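Local coordinates for 5'-methylthioadenosine nucleosidase / s-adenosylhomocysteine nucleosidase (Brucella melitensis bv. 1, PDB 4PR3), which is a nucleosidase of the phosphorylase superfamily, with an alpha/beta fold, that forms a two-subunit assembly and holds adenine in its ligand pocket, at residues Arg32-Met37 / Ser69-Leu74; Pro81-Ser86 / Gly228-Ser233; Val65-Ala70 / Leu174-Ala179. All blocks are in the same frame, centred on the assembly; numbering follows the deposited sequence.

Contact 1 of 3, residues Arg32-Met37 / Ser69-Leu74; sequences RLLYVM and SALAHL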
ATOM      1  N   ARG A  32       2.878  23.346 -11.037  1.00 15.26           N
ATOM      2  CA  ARG A  32       3.683  22.802  -9.946  1.00 24.41           C
ATOM      3  C   ARG A  32       3.847  21.285 -10.041  1.00 17.80           C
ATOM      4  O   ARG A  32       2.872  20.538  -9.968  1.00 14.79           O
ATOM      5  CB  ARG A  32       3.092  23.204  -8.595  1.00 24.43           C
ATOM      6  CG  ARG A  32       4.071  23.943  -7.694  1.00 27.27           C
ATOM      7  CD  ARG A  32       3.343  24.911  -6.785  1.00 30.77           C
ATOM      8  NE  ARG A  32       1.973  24.479  -6.530  1.00 35.28           N
ATOM      9  CZ  ARG A  32       1.150  25.073  -5.672  1.00 46.37           C
ATOM     10  NH1 ARG A  32       1.565  26.125  -4.975  1.00 48.00           N
ATOM     11  NH2 ARG A  32      -0.084  24.613  -5.508  1.00 38.59           N
ATOM     12  N   LEU A  33       5.092  20.843 -10.204  1.00 16.26           N
ATOM     13  CA  LEU A  33       5.400  19.429 -10.389  1.00 15.86           C
ATOM     14  C   LEU A  33       6.092  18.827  -9.171  1.00 16.25           C
ATOM     15  O   LEU A  33       6.977  19.445  -8.576  1.00 15.69           O
ATOM     16  CB  LEU A  33       6.293  19.231 -11.615  1.00 15.45           C
ATOM     17  CG  LEU A  33       5.855  19.867 -12.931  1.00 12.75           C
ATOM     18  CD1 LEU A  33       6.738  19.375 -14.064  1.00 14.61           C
ATOM     19  CD2 LEU A  33       4.401  19.562 -13.213  1.00 15.56           C
ATOM     20  N   LEU A  34       5.688  17.615  -8.814  1.00 18.28           N
ATOM     21  CA  LEU A  34       6.269  16.905  -7.681  1.00 15.28           C
ATOM     22  C   LEU A  34       6.865  15.565  -8.117  1.00 12.05           C
ATOM     23  O   LEU A  34       6.153  14.681  -8.586  1.00 10.43           O
ATOM     24  CB  LEU A  34       5.210  16.686  -6.599  1.00 14.46           C
ATOM     25  CG  LEU A  34       5.646  15.885  -5.373  1.00 17.30           C
ATOM     26  CD1 LEU A  34       6.815  16.573  -4.686  1.00 17.91           C
ATOM     27  CD2 LEU A  34       4.478  15.696  -4.415  1.00 13.24           C
ATOM     28  N   TYR A  35       8.176  15.422  -7.965  1.00 12.17           N
ATOM     29  CA  TYR A  35       8.847  14.185  -8.341  1.00 12.33           C
ATOM     30  C   TYR A  35       9.004  13.270  -7.136  1.00 16.07           C
ATOM     31  O   TYR A  35       9.464  13.700  -6.077  1.00 17.07           O
ATOM     32  CB  TYR A  35      10.217  14.479  -8.952  1.00 14.21           C
ATOM     33  CG  TYR A  35      10.153  15.245 -10.250  1.00 16.59           C
ATOM     34  CD1 TYR A  35      10.032  16.629 -10.255  1.00 18.85           C
ATOM     35  CD2 TYR A  35      10.211  14.587 -11.472  1.00 15.04           C
ATOM     36  CE1 TYR A  35       9.972  17.336 -11.440  1.00 19.35           C
ATOM     37  CE2 TYR A  35      10.154  15.287 -12.662  1.00 16.08           C
ATOM     38  CZ  TYR A  35      10.034  16.661 -12.640  1.00 19.06           C
ATOM     39  OH  TYR A  35       9.972  17.365 -13.822  1.00 21.48           O
ATOM     40  N   VAL A  36       8.613  12.011  -7.295  1.00 11.10           N
ATOM     41  CA  VAL A  36       8.759  11.039  -6.224  1.00 12.18           C
ATOM     42  C   VAL A  36       9.622   9.860  -6.663  1.00 12.73           C
ATOM     43  O   VAL A  36       9.542   9.403  -7.803  1.00 11.23           O
ATOM     44  CB  VAL A  36       7.389  10.550  -5.693  1.00 12.60           C
ATOM     45  CG1 VAL A  36       6.508  11.739  -5.337  1.00 11.25           C
ATOM     46  CG2 VAL A  36       6.695   9.663  -6.705  1.00 10.10           C
HETATM   47  N   MSE A  37      10.480   9.394  -5.762  1.00 17.13           N
HETATM   48  CA  MSE A  37      11.324   8.237  -6.037  1.00 18.67           C
HETATM   49  C   MSE A  37      11.359   7.303  -4.835  1.00 18.20           C
HETATM   50  O   MSE A  37      11.145   7.730  -3.703  1.00 18.38           O
HETATM   51  CB  MSE A  37      12.740   8.673  -6.415  1.00 15.43           C
HETATM   52  CG  MSE A  37      12.787   9.636  -7.587  1.00 17.27           C
HETATM   53 SE   MSE A  37      14.533   9.766  -8.436  1.00 29.54          SE
HETATM   54  CE  MSE A  37      14.628   7.990  -9.225  1.00 23.98           C
ATOM     55  N   SER A  69       0.279  10.534   2.785  1.00 17.99           N
ATOM     56  CA  SER A  69       0.510  11.466   3.883  1.00 17.28           C
ATOM     57  C   SER A  69       0.998  12.803   3.353  1.00 23.77           C
ATOM     58  O   SER A  69       0.513  13.857   3.765  1.00 30.65           O
ATOM     59  CB  SER A  69       1.535  10.905   4.870  1.00 14.84           C
ATOM     60  OG  SER A  69       0.990   9.841   5.624  1.00 18.07           O
ATOM     61  N   ALA A  70       1.967  12.752   2.444  1.00 18.55           N
ATOM     62  CA  ALA A  70       2.532  13.962   1.867  1.00 18.31           C
ATOM     63  C   ALA A  70       1.460  14.759   1.136  1.00 20.72           C
ATOM     64  O   ALA A  70       1.342  15.968   1.322  1.00 26.81           O
ATOM     65  CB  ALA A  70       3.678  13.621   0.933  1.00 14.46           C
ATOM     66  N   LEU A  71       0.667  14.071   0.323  1.00 17.47           N
ATOM     67  CA  LEU A  71      -0.388  14.724  -0.447  1.00 21.75           C
ATOM     68  C   LEU A  71      -1.495  15.288   0.446  1.00 25.95           C
ATOM     69  O   LEU A  71      -2.113  16.298   0.117  1.00 26.11           O
ATOM     70  CB  LEU A  71      -0.973  13.761  -1.482  1.00 18.78           C
ATOM     71  CG  LEU A  71      -0.040  13.402  -2.638  1.00 17.27           C
ATOM     72  CD1 LEU A  71      -0.712  12.428  -3.592  1.00 15.07           C
ATOM     73  CD2 LEU A  71       0.403  14.658  -3.369  1.00 14.44           C
ATOM     74  N   ALA A  72      -1.745  14.632   1.573  1.00 24.96           N
ATOM     75  CA  ALA A  72      -2.758  15.104   2.507  1.00 26.47           C
ATOM     76  C   ALA A  72      -2.280  16.358   3.231  1.00 30.55           C
ATOM     77  O   ALA A  72      -3.068  17.268   3.492  1.00 34.51           O
ATOM     78  CB  ALA A  72      -3.120  14.016   3.499  1.00 26.59           C
ATOM     79  N   HIS A  73      -0.990  16.401   3.556  1.00 27.03           N
ATOM     80  CA  HIS A  73      -0.395  17.590   4.156  1.00 31.85           C
ATOM     81  C   HIS A  73      -0.484  18.768   3.191  1.00 34.91           C
ATOM     82  O   HIS A  73      -0.869  19.871   3.576  1.00 37.19           O
ATOM     83  CB  HIS A  73       1.069  17.338   4.530  1.00 35.35           C
ATOM     84  CG  HIS A  73       1.249  16.441   5.716  1.00 46.03           C
ATOM     85  ND1 HIS A  73       0.204  16.061   6.531  1.00 47.06           N
ATOM     86  CD2 HIS A  73       2.357  15.850   6.226  1.00 46.00           C
ATOM     87  CE1 HIS A  73       0.660  15.272   7.490  1.00 45.57           C
ATOM     88  NE2 HIS A  73       1.963  15.130   7.327  1.00 46.02           N
ATOM     89  N   LEU A  74      -0.134  18.520   1.933  1.00 34.75           N
ATOM     90  CA  LEU A  74      -0.111  19.567   0.915  1.00 30.62           C
ATOM     91  C   LEU A  74      -1.502  20.099   0.581  1.00 33.27           C
ATOM     92  O   LEU A  74      -1.662  21.288   0.306  1.00 33.49           O
ATOM     93  CB  LEU A  74       0.573  19.060  -0.355  1.00 24.91           C
ATOM     94  CG  LEU A  74       2.062  18.729  -0.244  1.00 25.15           C
ATOM     95  CD1 LEU A  74       2.554  18.070  -1.518  1.00 18.68           C
ATOM     96  CD2 LEU A  74       2.872  19.977   0.059  1.00 26.84           C
TER

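Contact 2 of 3, residues Pro81-Ser86 / Gly228-Ser233; sequences PDLVIS and GLLSPS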
ATOM      1  N   PRO A  81       0.129  19.912  -5.827  1.00 24.89           N
ATOM      2  CA  PRO A  81       0.804  19.811  -7.125  1.00 20.13           C
ATOM      3  C   PRO A  81      -0.186  19.652  -8.274  1.00 15.92           C
ATOM      4  O   PRO A  81      -1.281  19.125  -8.078  1.00 18.92           O
ATOM      5  CB  PRO A  81       1.634  18.533  -6.981  1.00 18.80           C
ATOM      6  CG  PRO A  81       0.894  17.716  -5.992  1.00 19.82           C
ATOM      7  CD  PRO A  81       0.292  18.687  -5.024  1.00 23.96           C
ATOM      8  N   ASP A  82       0.191  20.127  -9.456  1.00 16.85           N
ATOM      9  CA  ASP A  82      -0.603  19.913 -10.661  1.00 13.58           C
ATOM     10  C   ASP A  82      -0.322  18.550 -11.277  1.00 12.61           C
ATOM     11  O   ASP A  82      -1.191  17.952 -11.910  1.00 11.45           O
ATOM     12  CB  ASP A  82      -0.340  21.019 -11.679  1.00 14.56           C
ATOM     13  CG  ASP A  82      -0.742  22.383 -11.165  1.00 20.23           C
ATOM     14  OD1 ASP A  82      -1.950  22.692 -11.203  1.00 27.61           O
ATOM     15  OD2 ASP A  82       0.146  23.143 -10.719  1.00 21.10           O
ATOM     16  N   LEU A  83       0.909  18.078 -11.106  1.00 11.64           N
ATOM     17  CA  LEU A  83       1.314  16.777 -11.618  1.00 10.74           C
ATOM     18  C   LEU A  83       2.292  16.089 -10.674  1.00 12.02           C
ATOM     19  O   LEU A  83       3.242  16.711 -10.192  1.00 10.52           O
ATOM     20  CB  LEU A  83       1.953  16.928 -12.998  1.00  9.05           C
ATOM     21  CG  LEU A  83       2.601  15.677 -13.597  1.00  9.31           C
ATOM     22  CD1 LEU A  83       1.553  14.615 -13.897  1.00  8.78           C
ATOM     23  CD2 LEU A  83       3.394  16.022 -14.849  1.00  9.30           C
ATOM     24  N   VAL A  84       2.064  14.803 -10.421  1.00  8.80           N
ATOM     25  CA  VAL A  84       3.036  13.992  -9.702  1.00  8.76           C
ATOM     26  C   VAL A  84       3.741  13.054 -10.678  1.00  9.05           C
ATOM     27  O   VAL A  84       3.091  12.362 -11.464  1.00  8.22           O
ATOM     28  CB  VAL A  84       2.382  13.163  -8.579  1.00 11.01           C
ATOM     29  CG1 VAL A  84       3.392  12.201  -7.968  1.00  8.42           C
ATOM     30  CG2 VAL A  84       1.801  14.077  -7.510  1.00 11.39           C
ATOM     31  N   ILE A  85       5.068  13.044 -10.639  1.00  8.98           N
ATOM     32  CA  ILE A  85       5.836  12.150 -11.496  1.00 10.02           C
ATOM     33  C   ILE A  85       6.527  11.059 -10.687  1.00 11.21           C
ATOM     34  O   ILE A  85       7.467  11.325  -9.937  1.00 11.24           O
ATOM     35  CB  ILE A  85       6.904  12.900 -12.325  1.00 10.48           C
ATOM     36  CG1 ILE A  85       6.262  13.975 -13.204  1.00 10.47           C
ATOM     37  CG2 ILE A  85       7.688  11.924 -13.185  1.00  9.15           C
ATOM     38  CD1 ILE A  85       6.273  15.358 -12.590  1.00 12.84           C
ATOM     39  N   SER A  86       6.053   9.829 -10.845  1.00 11.46           N
ATOM     40  CA  SER A  86       6.721   8.672 -10.269  1.00  9.73           C
ATOM     41  C   SER A  86       7.768   8.165 -11.250  1.00  9.51           C
ATOM     42  O   SER A  86       7.452   7.826 -12.389  1.00  9.58           O
ATOM     43  CB  SER A  86       5.706   7.568  -9.966  1.00  9.54           C
ATOM     44  OG  SER A  86       6.348   6.334  -9.705  1.00  9.71           O
ATOM     45  N   GLY A 228       1.369  22.441 -22.629  1.00 14.87           N
ATOM     46  CA  GLY A 228      -0.024  22.206 -22.296  1.00 15.44           C
ATOM     47  C   GLY A 228      -0.416  20.759 -22.061  1.00 16.22           C
ATOM     48  O   GLY A 228      -1.574  20.395 -22.258  1.00 14.00           O
ATOM     49  N   LEU A 229       0.548  19.940 -21.644  1.00 14.34           N
ATOM     50  CA  LEU A 229       0.292  18.538 -21.312  1.00 13.05           C
ATOM     51  C   LEU A 229      -0.904  18.364 -20.375  1.00 14.72           C
ATOM     52  O   LEU A 229      -1.636  17.379 -20.472  1.00 16.34           O
ATOM     53  CB  LEU A 229       1.532  17.892 -20.688  1.00 14.05           C
ATOM     54  CG  LEU A 229       1.433  16.397 -20.366  1.00 10.89           C
ATOM     55  CD1 LEU A 229       1.336  15.585 -21.647  1.00 10.38           C
ATOM     56  CD2 LEU A 229       2.612  15.932 -19.523  1.00  9.03           C
ATOM     57  N   LEU A 230      -1.123  19.320 -19.481  1.00 15.47           N
ATOM     58  CA  LEU A 230      -2.294  19.237 -18.625  1.00 18.36           C
ATOM     59  C   LEU A 230      -3.360  20.167 -19.188  1.00 24.26           C
ATOM     60  O   LEU A 230      -3.319  21.376 -18.960  1.00 32.76           O
ATOM     61  CB  LEU A 230      -1.917  19.682 -17.211  1.00 15.80           C
ATOM     62  CG  LEU A 230      -0.475  19.380 -16.777  1.00 14.41           C
ATOM     63  CD1 LEU A 230      -0.123  20.084 -15.478  1.00 13.45           C
ATOM     64  CD2 LEU A 230      -0.240  17.884 -16.636  1.00 14.07           C
ATOM     65  N   SER A 231      -4.340  19.575 -19.871  1.00 32.80           N
ATOM     66  CA  SER A 231      -5.425  20.295 -20.547  1.00 36.89           C
ATOM     67  C   SER A 231      -6.256  19.320 -21.388  1.00 47.70           C
ATOM     68  O   SER A 231      -5.719  18.351 -21.931  1.00 41.22           O
ATOM     69  CB  SER A 231      -4.888  21.415 -21.447  1.00 33.04           C
ATOM     70  OG  SER A 231      -4.419  20.902 -22.679  1.00 41.06           O
ATOM     71  N   PRO A 232      -7.572  19.574 -21.493  1.00 53.71           N
ATOM     72  CA  PRO A 232      -8.514  18.794 -22.308  1.00 45.77           C
ATOM     73  C   PRO A 232      -8.546  19.243 -23.770  1.00 51.82           C
ATOM     74  O   PRO A 232      -7.638  19.976 -24.172  1.00 51.48           O
ATOM     75  CB  PRO A 232      -9.858  19.087 -21.644  1.00 49.87           C
ATOM     76  CG  PRO A 232      -9.703  20.476 -21.128  1.00 53.34           C
ATOM     77  CD  PRO A 232      -8.264  20.602 -20.692  1.00 47.95           C
ATOM     78  N   SER A 233      -9.536  18.732 -24.518  1.00 48.74           N
ATOM     79  CA  SER A 233     -10.005  19.177 -25.855  1.00 30.47           C
ATOM     80  C   SER A 233     -10.228  18.014 -26.826  1.00 38.80           C
ATOM     81  O   SER A 233     -11.000  18.123 -27.785  1.00 11.58           O
ATOM     82  CB  SER A 233      -9.130  20.251 -26.511  1.00 41.71           C
ATOM     83  OG  SER A 233      -9.207  21.472 -25.796  1.00 58.60           O
TER

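Contact 3 of 3, residues Val65-Ala70 / Leu174-Ala179; sequences VNLASA and LRACQA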
ATOM      1  N   VAL A  65       1.590   4.655   1.883  1.00  8.65           N
ATOM      2  CA  VAL A  65       1.533   5.357   3.157  1.00  9.00           C
ATOM      3  C   VAL A  65       2.252   6.704   3.090  1.00  9.84           C
ATOM      4  O   VAL A  65       1.701   7.728   3.495  1.00 12.40           O
ATOM      5  CB  VAL A  65       2.108   4.500   4.310  1.00  9.28           C
ATOM      6  CG1 VAL A  65       2.267   5.337   5.574  1.00  7.99           C
ATOM      7  CG2 VAL A  65       1.219   3.296   4.579  1.00  5.48           C
ATOM      8  N   ASN A  66       3.472   6.702   2.564  1.00  8.32           N
ATOM      9  CA  ASN A  66       4.268   7.923   2.487  1.00  9.06           C
ATOM     10  C   ASN A  66       3.707   8.991   1.549  1.00  9.89           C
ATOM     11  O   ASN A  66       3.725  10.175   1.876  1.00 11.48           O
ATOM     12  CB  ASN A  66       5.718   7.604   2.113  1.00  9.05           C
ATOM     13  CG  ASN A  66       6.489   6.972   3.255  1.00 11.35           C
ATOM     14  OD1 ASN A  66       6.218   7.242   4.428  1.00  9.45           O
ATOM     15  ND2 ASN A  66       7.456   6.124   2.918  1.00 10.00           N
ATOM     16  N   LEU A  67       3.210   8.581   0.387  1.00  9.85           N
ATOM     17  CA  LEU A  67       2.700   9.545  -0.584  1.00 10.88           C
ATOM     18  C   LEU A  67       1.326  10.085  -0.202  1.00 12.09           C
ATOM     19  O   LEU A  67       1.039  11.260  -0.421  1.00 18.31           O
ATOM     20  CB  LEU A  67       2.675   8.959  -1.998  1.00 11.75           C
ATOM     21  CG  LEU A  67       2.402   9.956  -3.130  1.00 13.17           C
ATOM     22  CD1 LEU A  67       3.405  11.106  -3.110  1.00 13.54           C
ATOM     23  CD2 LEU A  67       2.416   9.261  -4.482  1.00 12.25           C
ATOM     24  N   ALA A  68       0.480   9.235   0.371  1.00 10.66           N
ATOM     25  CA  ALA A  68      -0.842   9.675   0.810  1.00 12.13           C
ATOM     26  C   ALA A  68      -0.736  10.693   1.940  1.00 18.28           C
ATOM     27  O   ALA A  68      -1.554  11.605   2.040  1.00 20.00           O
ATOM     28  CB  ALA A  68      -1.695   8.495   1.240  1.00 10.95           C
ATOM     29  N   SER A  69       0.279  10.534   2.785  1.00 17.99           N
ATOM     30  CA  SER A  69       0.510  11.466   3.883  1.00 17.28           C
ATOM     31  C   SER A  69       0.998  12.803   3.353  1.00 23.77           C
ATOM     32  O   SER A  69       0.513  13.857   3.765  1.00 30.65           O
ATOM     33  CB  SER A  69       1.535  10.905   4.870  1.00 14.84           C
ATOM     34  OG  SER A  69       0.990   9.841   5.624  1.00 18.07           O
ATOM     35  N   ALA A  70       1.967  12.752   2.444  1.00 18.55           N
ATOM     36  CA  ALA A  70       2.532  13.962   1.867  1.00 18.31           C
ATOM     37  C   ALA A  70       1.460  14.759   1.136  1.00 20.72           C
ATOM     38  O   ALA A  70       1.342  15.968   1.322  1.00 26.81           O
ATOM     39  CB  ALA A  70       3.678  13.621   0.933  1.00 14.46           C
ATOM     40  N   LEU A 174      -0.400   5.779  -7.809  1.00 10.49           N
ATOM     41  CA  LEU A 174      -1.607   6.101  -8.553  1.00  8.89           C
ATOM     42  C   LEU A 174      -2.819   6.229  -7.645  1.00 10.29           C
ATOM     43  O   LEU A 174      -3.547   7.221  -7.706  1.00 10.74           O
ATOM     44  CB  LEU A 174      -1.876   5.040  -9.619  1.00 11.45           C
ATOM     45  CG  LEU A 174      -3.108   5.318 -10.483  1.00 12.26           C
ATOM     46  CD1 LEU A 174      -2.955   6.652 -11.199  1.00  9.69           C
ATOM     47  CD2 LEU A 174      -3.338   4.197 -11.476  1.00 10.89           C
ATOM     48  N   ARG A 175      -3.033   5.221  -6.806  1.00 11.58           N
ATOM     49  CA  ARG A 175      -4.184   5.208  -5.909  1.00 10.76           C
ATOM     50  C   ARG A 175      -4.122   6.369  -4.927  1.00  8.68           C
ATOM     51  O   ARG A 175      -5.151   6.918  -4.545  1.00 10.39           O
ATOM     52  CB  ARG A 175      -4.278   3.877  -5.166  1.00  8.12           C
ATOM     53  CG  ARG A 175      -4.490   2.685  -6.076  1.00  8.31           C
ATOM     54  CD  ARG A 175      -5.796   2.793  -6.858  1.00 10.99           C
ATOM     55  NE  ARG A 175      -6.958   2.838  -5.976  1.00 12.63           N
ATOM     56  CZ  ARG A 175      -7.787   3.873  -5.880  1.00 17.48           C
ATOM     57  NH1 ARG A 175      -7.595   4.956  -6.623  1.00 15.17           N
ATOM     58  NH2 ARG A 175      -8.814   3.821  -5.042  1.00 19.75           N
ATOM     59  N   ALA A 176      -2.909   6.744  -4.536  1.00  9.33           N
ATOM     60  CA  ALA A 176      -2.703   7.901  -3.673  1.00 10.77           C
ATOM     61  C   ALA A 176      -3.060   9.199  -4.401  1.00 13.30           C
ATOM     62  O   ALA A 176      -3.706  10.081  -3.833  1.00 14.49           O
ATOM     63  CB  ALA A 176      -1.264   7.943  -3.179  1.00  6.93           C
ATOM     64  N   CYS A 177      -2.643   9.308  -5.659  1.00 10.74           N
ATOM     65  CA  CYS A 177      -2.928  10.491  -6.464  1.00  9.95           C
ATOM     66  C   CYS A 177      -4.410  10.600  -6.815  1.00 11.42           C
ATOM     67  O   CYS A 177      -4.973  11.693  -6.817  1.00 13.14           O
ATOM     68  CB  CYS A 177      -2.087  10.491  -7.741  1.00  9.91           C
ATOM     69  SG  CYS A 177      -0.306  10.637  -7.467  1.00 11.65           S
ATOM     70  N   GLN A 178      -5.037   9.467  -7.114  1.00 10.37           N
ATOM     71  CA  GLN A 178      -6.462   9.446  -7.423  1.00 10.49           C
ATOM     72  C   GLN A 178      -7.280   9.812  -6.195  1.00 13.96           C
ATOM     73  O   GLN A 178      -8.355  10.403  -6.304  1.00 15.00           O
ATOM     74  CB  GLN A 178      -6.883   8.071  -7.942  1.00  9.98           C
ATOM     75  CG  GLN A 178      -6.404   7.771  -9.353  1.00 14.24           C
ATOM     76  CD  GLN A 178      -6.759   6.364  -9.805  1.00 17.62           C
ATOM     77  OE1 GLN A 178      -6.852   5.439  -8.994  1.00 17.54           O
ATOM     78  NE2 GLN A 178      -6.958   6.197 -11.105  1.00 14.23           N
ATOM     79  N   ALA A 179      -6.756   9.461  -5.024  1.00 14.66           N
ATOM     80  CA  ALA A 179      -7.425   9.741  -3.761  1.00 15.13           C
ATOM     81  C   ALA A 179      -7.567  11.240  -3.510  1.00 17.37           C
ATOM     82  O   ALA A 179      -8.592  11.691  -3.003  1.00 20.48           O
ATOM     83  CB  ALA A 179      -6.685   9.075  -2.613  1.00 12.36           C
TER

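Contact 1 of 3, residues Arg32-Met37 / Ser69-Leu74
L34 reaches from strand 31-37 to L71 and L74, one turn apart on helix 60-76, and its CD2 methyl makes both contacts. L34 CD2 lies 4.2 Å from L74 CD1 and 4.3 Å from L71 CD2, so one methyl sits against a methyl of each leucine. With CG of L34 anti to the backbone N (chi1 177°), the branch is carried toward the helix. The CA atoms of L34 and L71 stay 10.1 Å apart, leaving room for a layer of leucine branches between the backbones. This inner part is buried and wholly apolar.

The contact is otherwise sparse, since L34 is the single strand residue that touches the helix. On the other side of the helix S69 and H73 are only partly covered; S69 packs on A68, buried A72 on A72 and H73 on L76 of the second subunit. At the start of the strand, partly exposed R32 turns to polar partners instead, forming a salt bridge with D79 and a hydrogen bond to M80 O.

Helix 60-76 carries the chain from strand 54-55 over strand 31-37 to strand 83-91, and all three strands run parallel. The leucine cluster is thus the packing beneath the helix of a beta-alpha-beta crossover in an alpha/beta fold.

Contact 2 of 3, residues Pro81-Ser86 / Gly228-Ser233
D82 and L230 are the nearest CA pair, 8.2 Å apart. P81 and D82 form the loop that leads into strand 83-91, whereas 228-233 is irregular chain. G228, following helix 207-226, has a positive phi of 94° in a Schellman motif; L229 keeps helix-like angles before the chain extends at L230. A side-chain bond helps hold this turn: S231 OG donates to G228 O over 2.9 Å, arriving in the carbonyl plane.

L230 carries the contact, its two methyls dividing between neighbouring residues. L230 CD1 meets D82 CB at 3.9 Å, while L230 CD2 lies a looser 4.4 Å from L83 CB. D82 contributes its aliphatic CB here; its carboxylate is engaged through OD2 with the backbone N of R32. F136 touches both L83 and L230 and so adds an aromatic side chain to the apolar patch, and L229 packs on L185 of the adjoining strand. Beyond L230 the tail is exposed, and S233 touches a crystal neighbour, so the course of the last residues may owe something to the lattice.

The arrangement is a Schellman-capped C-terminal helix whose tail packs against the start of an inner parallel strand in an alpha/beta fold.

Contact 3 of 3, residues Val65-Ala70 / Leu174-Ala179
A176 projects its methyl into the shallow hollow formed by the L67 side chain and the backbone at A68. A176 CB is 4.1 Å from L67 CD2 and 4.2 Å from L67 CG, and the same CB lies 4.2 Å from A68 N, so the bump rests partly on main chain. A68 CB closes another side of the hollow at 4.5 Å from A176 CB. The methyl is thus met by the leucine branch, the A68 amide and the A68 methyl together. With alanines at this point the backbones come close: the CA atoms of A68 and A176 are 5.2 Å apart, and the axes of the two short helical segments approach to 8.9 Å.

The helices run nearly parallel, 20° apart in direction, on one face of the central sheet of this alpha/beta fold, while helix 207-226 packs on the other. C177 and L174 both reach L184 of the sheet.

L67 is the larger bump on its helix. Its CG stands anti to the backbone N (chi1 -169°), which extends the branch across to the other helix. There L67 CD2 settles into the notch between two successive side chains, the short methyl of A176 and the thiol of C177, with C177 SG at 4.3 Å. The other methyl of L67, CD1, turns toward V36 of the sheet.

The second subunit packs alongside both helices: A68 meets A68 of that subunit, A179 packs on its V65, and R175 NE forms a salt bridge with its E62. On helix 60-76, V65 O accepts two bonds from S69, the OG and the backbone N arriving from opposite faces of the carbonyl plane.

Overall arrangement
Contacts 1 and 3 share helix 60-76, including S69 and A70, and their centres lie about 8 Å apart; L71 CD1 packs on the backbone of A176 and C177, and V36 on L67. Contact 2 is farther away, about 14 Å from contact 1 and 16 Å from contact 3, centre to centre, but it joins contact 1 through the paired strands 31-37 and 83-91 and meets contact 3 where V84 touches C177. Along the chain contact 3 opens on helix 60-76 where contact 1 closes, contact 2 opens later, and contacts 2 and 3 interleave. Together they tie one sheet to its helices and C-terminal tail, with contacts 1 and 3 reaching the second subunit.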